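Local coordinates for aldose 1-epimerase (Caenorhabditis elegans, PDB 1LUR), which probably interconverts the alpha and beta anomers of aldose sugars such as galactose, at residues A184-F195 against T214-K225. Sequence-based numbering, arbitrary orientation.
Sequences AEHFLEMEADEF and TGFDFRSGKQLK
The edge of the large antiparallel beta-sheet of this galactose-mutarotase fold is where L188 pairs with K222: the short strand 222-223 is the outermost within the chain and lies against 187-190. Mutual bonds, L188 N to K222 O at 2.7 Å and K222 N to L188 O at 3.0 Å, define a hydrogen-bonded antiparallel pair, and F187 with Q223 forms the adjacent non-hydrogen-bonded one. On the F187 side of the sheet, Q223 CG sits over one ring face, 3.5 Å from the F187 centroid. Q223 CG stands anti to the carbonyl carbon (chi1 -70°) and the chain runs on extended, which carries NE2 to E185 O, in the carbonyl plane and on a lone pair, at 3.0 Å; a second bond to E185 OE1 is weak. On the other side, L188 CD2 stands 4.0 Å above the centre of the F218 ring and also touches L224 CD2, while F258 and L256 of strand 256-259 adjoin L188. At the M190 end of strand 187-190, G221 N closes the 218-221 type I turn on F218 O, while M190 N, from the opposite face of the carbonyl plane, ties that turn to the strand. R219 grips D217 side-on through NE and NH2, and its NH1 meets D193 OD1 at 2.7 Å from above the carboxylate plane. Just before the corner at D193, one water donates to A192 O and F216 O and accepts from F218 N. Beyond it, the F216 edge points into the face of F195 (centroids 4.7 Å apart, planes at 66°). Shared between two aspartates, the R219 charge is probably well balanced, and D217 OD1 accepts from both R219 N, in an Asx turn, and R219 NE, so the backbone bond helps position the carboxylate.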
loop_
_atom_site.group_PDB
_atom_site.type_symbol
_atom_site.label_atom_id
_atom_site.label_comp_id
_atom_site.label_asym_id
_atom_site.label_seq_id
_atom_site.Cartn_x
_atom_site.Cartn_y
_atom_site.Cartn_z
ATOM N N ALA A 184 17.695 -4.822 -4.682
ATOM C CA ALA A 184 18.307 -4.345 -5.916
ATOM C C ALA A 184 18.320 -5.427 -6.992
ATOM O O ALA A 184 18.143 -5.140 -8.178
ATOM C CB ALA A 184 19.727 -3.873 -5.642
ATOM N N GLU A 185 18.518 -6.673 -6.572
ATOM C CA GLU A 185 18.556 -7.796 -7.506
ATOM C C GLU A 185 17.183 -8.312 -7.932
ATOM O O GLU A 185 17.069 -9.025 -8.932
ATOM C CB GLU A 185 19.384 -8.934 -6.907
ATOM C CG GLU A 185 20.845 -8.565 -6.672
ATOM C CD GLU A 185 21.590 -8.274 -7.965
ATOM O OE1 GLU A 185 21.777 -9.214 -8.770
ATOM O OE2 GLU A 185 21.984 -7.107 -8.180
ATOM N N HIS A 186 16.141 -7.960 -7.184
ATOM C CA HIS A 186 14.796 -8.410 -7.527
ATOM C C HIS A 186 14.409 -7.895 -8.907
ATOM O O HIS A 186 14.837 -6.817 -9.322
ATOM C CB HIS A 186 13.775 -7.897 -6.513
ATOM C CG HIS A 186 13.742 -8.670 -5.236
ATOM N ND1 HIS A 186 14.832 -8.781 -4.402
ATOM C CD2 HIS A 186 12.736 -9.350 -4.635
ATOM C CE1 HIS A 186 14.500 -9.494 -3.340
ATOM N NE2 HIS A 186 13.234 -9.851 -3.457
ATOM N N PHE A 187 13.601 -8.672 -9.618
ATOM C CA PHE A 187 13.159 -8.277 -10.946
ATOM C C PHE A 187 11.758 -7.708 -10.817
ATOM O O PHE A 187 10.965 -8.167 -9.992
ATOM C CB PHE A 187 13.121 -9.475 -11.893
ATOM C CG PHE A 187 14.464 -9.872 -12.436
ATOM C CD1 PHE A 187 15.424 -10.450 -11.613
ATOM C CD2 PHE A 187 14.762 -9.675 -13.778
ATOM C CE1 PHE A 187 16.663 -10.831 -12.123
ATOM C CE2 PHE A 187 15.996 -10.052 -14.298
ATOM C CZ PHE A 187 16.947 -10.633 -13.467
ATOM N N LEU A 188 11.454 -6.706 -11.631
ATOM C CA LEU A 188 10.141 -6.087 -11.595
ATOM C C LEU A 188 9.668 -5.799 -13.007
ATOM O O LEU A 188 10.431 -5.311 -13.843
ATOM C CB LEU A 188 10.189 -4.787 -10.786
ATOM C CG LEU A 188 8.868 -4.058 -10.521
ATOM C CD1 LEU A 188 7.926 -4.950 -9.715
ATOM C CD2 LEU A 188 9.152 -2.765 -9.762
ATOM N N GLU A 189 8.408 -6.119 -13.273
ATOM C CA GLU A 189 7.818 -5.893 -14.583
ATOM C C GLU A 189 6.437 -5.289 -14.377
ATOM O O GLU A 189 5.606 -5.848 -13.659
ATOM C CB GLU A 189 7.712 -7.209 -15.359
ATOM C CG GLU A 189 7.057 -7.068 -16.720
ATOM C CD GLU A 189 7.481 -8.160 -17.683
ATOM O OE1 GLU A 189 8.667 -8.175 -18.079
ATOM O OE2 GLU A 189 6.634 -9.003 -18.041
HETATM N N MSE A 190 6.197 -4.143 -15.006
HETATM C CA MSE A 190 4.913 -3.466 -14.879
HETATM C C MSE A 190 4.322 -2.966 -16.180
HETATM O O MSE A 190 5.035 -2.506 -17.071
HETATM C CB MSE A 190 5.046 -2.265 -13.945
HETATM C CG MSE A 190 4.510 -2.466 -12.551
HETATM SE SE MSE A 190 4.099 -0.742 -11.762
HETATM C CE MSE A 190 2.268 -0.569 -12.355
ATOM N N GLU A 191 3.003 -3.046 -16.279
ATOM C CA GLU A 191 2.312 -2.588 -17.467
ATOM C C GLU A 191 2.007 -1.114 -17.195
ATOM O O GLU A 191 0.862 -0.742 -16.932
ATOM C CB GLU A 191 1.012 -3.365 -17.664
ATOM C CG GLU A 191 1.184 -4.876 -17.703
ATOM C CD GLU A 191 2.244 -5.315 -18.689
ATOM O OE1 GLU A 191 2.229 -4.817 -19.836
ATOM O OE2 GLU A 191 3.089 -6.162 -18.319
ATOM N N ALA A 192 3.043 -0.283 -17.232
ATOM C CA ALA A 192 2.884 1.147 -16.987
ATOM C C ALA A 192 3.634 1.988 -18.017
ATOM O O ALA A 192 4.855 1.932 -18.097
ATOM C CB ALA A 192 3.378 1.483 -15.587
ATOM N N ASP A 193 2.896 2.773 -18.794
ATOM C CA ASP A 193 3.510 3.623 -19.817
ATOM C C ASP A 193 3.840 5.014 -19.292
ATOM O O ASP A 193 4.679 5.719 -19.862
ATOM C CB ASP A 193 2.585 3.770 -21.023
ATOM C CG ASP A 193 2.358 2.465 -21.744
ATOM O OD1 ASP A 193 3.323 1.683 -21.860
ATOM O OD2 ASP A 193 1.220 2.226 -22.203
ATOM N N GLU A 194 3.175 5.404 -18.207
ATOM C CA GLU A 194 3.386 6.716 -17.603
ATOM C C GLU A 194 3.572 6.683 -16.092
ATOM O O GLU A 194 3.243 5.693 -15.429
ATOM C CB GLU A 194 2.194 7.615 -17.913
ATOM C CG GLU A 194 2.159 8.169 -19.308
ATOM C CD GLU A 194 0.877 8.918 -19.581
ATOM O OE1 GLU A 194 0.924 9.921 -20.319
ATOM O OE2 GLU A 194 -0.182 8.499 -19.063
ATOM N N PHE A 195 4.106 7.775 -15.552
ATOM C CA PHE A 195 4.323 7.881 -14.119
ATOM C C PHE A 195 3.997 9.303 -13.678
ATOM O O PHE A 195 4.001 10.230 -14.493
ATOM C CB PHE A 195 5.753 7.483 -13.730
ATOM C CG PHE A 195 6.811 8.496 -14.081
ATOM C CD1 PHE A 195 7.259 9.408 -13.133
ATOM C CD2 PHE A 195 7.413 8.486 -15.337
ATOM C CE1 PHE A 195 8.300 10.295 -13.423
ATOM C CE2 PHE A 195 8.456 9.368 -15.641
ATOM C CZ PHE A 195 8.901 10.272 -14.683
ATOM N N THR A 214 13.129 6.339 -19.738
ATOM C CA THR A 214 13.398 6.741 -18.357
ATOM C C THR A 214 13.740 5.525 -17.503
ATOM O O THR A 214 13.566 4.385 -17.936
ATOM C CB THR A 214 12.178 7.441 -17.715
ATOM O OG1 THR A 214 11.143 6.476 -17.475
ATOM C CG2 THR A 214 11.646 8.528 -18.634
ATOM N N GLY A 215 14.211 5.776 -16.286
ATOM C CA GLY A 215 14.568 4.690 -15.391
ATOM C C GLY A 215 13.382 4.019 -14.721
ATOM O O GLY A 215 13.561 3.116 -13.896
ATOM N N PHE A 216 12.171 4.457 -15.062
ATOM C CA PHE A 216 10.960 3.884 -14.483
ATOM C C PHE A 216 10.269 2.938 -15.460
ATOM O O PHE A 216 9.143 2.505 -15.210
ATOM C CB PHE A 216 9.965 4.984 -14.083
ATOM C CG PHE A 216 10.459 5.900 -12.993
ATOM C CD1 PHE A 216 11.063 5.390 -11.849
ATOM C CD2 PHE A 216 10.291 7.278 -13.102
ATOM C CE1 PHE A 216 11.494 6.241 -10.826
ATOM C CE2 PHE A 216 10.718 8.133 -12.087
ATOM C CZ PHE A 216 11.318 7.614 -10.947
ATOM N N ASP A 217 10.920 2.635 -16.583
ATOM C CA ASP A 217 10.328 1.734 -17.571
ATOM C C ASP A 217 10.605 0.311 -17.116
ATOM O O ASP A 217 11.735 -0.167 -17.211
ATOM C CB ASP A 217 10.931 1.950 -18.970
ATOM C CG ASP A 217 10.025 1.424 -20.093
ATOM O OD1 ASP A 217 9.330 0.403 -19.890
ATOM O OD2 ASP A 217 10.016 2.025 -21.190
ATOM N N PHE A 218 9.570 -0.349 -16.604
ATOM C CA PHE A 218 9.674 -1.722 -16.122
ATOM C C PHE A 218 8.852 -2.616 -17.035
ATOM O O PHE A 218 8.576 -3.767 -16.702
ATOM C CB PHE A 218 9.118 -1.837 -14.697
ATOM C CG PHE A 218 9.939 -1.128 -13.654
ATOM C CD1 PHE A 218 11.127 -1.682 -13.189
ATOM C CD2 PHE A 218 9.518 0.092 -13.130
ATOM C CE1 PHE A 218 11.886 -1.033 -12.213
ATOM C CE2 PHE A 218 10.269 0.751 -12.153
ATOM C CZ PHE A 218 11.454 0.187 -11.693
ATOM N N ARG A 219 8.456 -2.078 -18.184
ATOM C CA ARG A 219 7.657 -2.825 -19.144
ATOM C C ARG A 219 8.342 -4.076 -19.685
ATOM O O ARG A 219 7.675 -4.988 -20.170
ATOM C CB ARG A 219 7.243 -1.909 -20.302
ATOM C CG ARG A 219 6.216 -0.851 -19.898
ATOM C CD ARG A 219 5.882 0.106 -21.037
ATOM N NE ARG A 219 6.972 1.040 -21.312
ATOM C CZ ARG A 219 6.908 2.025 -22.203
ATOM N NH1 ARG A 219 5.803 2.214 -22.915
ATOM N NH2 ARG A 219 7.945 2.832 -22.372
ATOM N N SER A 220 9.668 -4.125 -19.585
ATOM C CA SER A 220 10.428 -5.272 -20.071
ATOM C C SER A 220 10.949 -6.151 -18.939
ATOM O O SER A 220 11.653 -7.134 -19.181
ATOM C CB SER A 220 11.605 -4.796 -20.925
ATOM O OG SER A 220 12.475 -3.973 -20.166
ATOM N N GLY A 221 10.607 -5.793 -17.708
ATOM C CA GLY A 221 11.056 -6.567 -16.566
ATOM C C GLY A 221 12.557 -6.490 -16.368
ATOM O O GLY A 221 13.323 -7.065 -17.140
ATOM N N LYS A 222 12.980 -5.776 -15.332
ATOM C CA LYS A 222 14.398 -5.628 -15.038
ATOM C C LYS A 222 14.618 -5.632 -13.532
ATOM O O LYS A 222 13.664 -5.666 -12.758
ATOM C CB LYS A 222 14.932 -4.318 -15.621
ATOM C CG LYS A 222 14.314 -3.063 -15.010
ATOM C CD LYS A 222 15.230 -1.861 -15.203
ATOM C CE LYS A 222 14.641 -0.580 -14.625
ATOM N NZ LYS A 222 13.464 -0.101 -15.400
ATOM N N GLN A 223 15.878 -5.599 -13.116
ATOM C CA GLN A 223 16.193 -5.595 -11.696
ATOM C C GLN A 223 16.108 -4.168 -11.175
ATOM O O GLN A 223 16.455 -3.219 -11.881
ATOM C CB GLN A 223 17.590 -6.161 -11.456
ATOM C CG GLN A 223 17.701 -7.653 -11.704
ATOM C CD GLN A 223 19.134 -8.133 -11.666
ATOM O OE1 GLN A 223 19.945 -7.747 -12.509
ATOM N NE2 GLN A 223 19.459 -8.968 -10.687
ATOM N N LEU A 224 15.646 -4.021 -9.939
ATOM C CA LEU A 224 15.512 -2.706 -9.327
ATOM C C LEU A 224 16.807 -1.906 -9.292
ATOM O O LEU A 224 16.782 -0.685 -9.427
ATOM C CB LEU A 224 14.946 -2.844 -7.913
ATOM C CG LEU A 224 13.500 -3.338 -7.868
ATOM C CD1 LEU A 224 13.068 -3.524 -6.427
ATOM C CD2 LEU A 224 12.597 -2.341 -8.581
ATOM N N LYS A 225 17.935 -2.588 -9.119
ATOM C CA LYS A 225 19.224 -1.902 -9.071
ATOM C C LYS A 225 19.434 -0.993 -10.278
ATOM O O LYS A 225 20.291 -0.109 -10.256
ATOM C CB LYS A 225 20.377 -2.910 -8.990
ATOM C CG LYS A 225 20.503 -3.833 -10.197
ATOM C CD LYS A 225 21.794 -4.640 -10.136
ATOM C CE LYS A 225 21.884 -5.648 -11.274
ATOM N NZ LYS A 225 21.713 -5.022 -12.620
HETATM O O HOH W 1 6.912 1.124 -16.439
#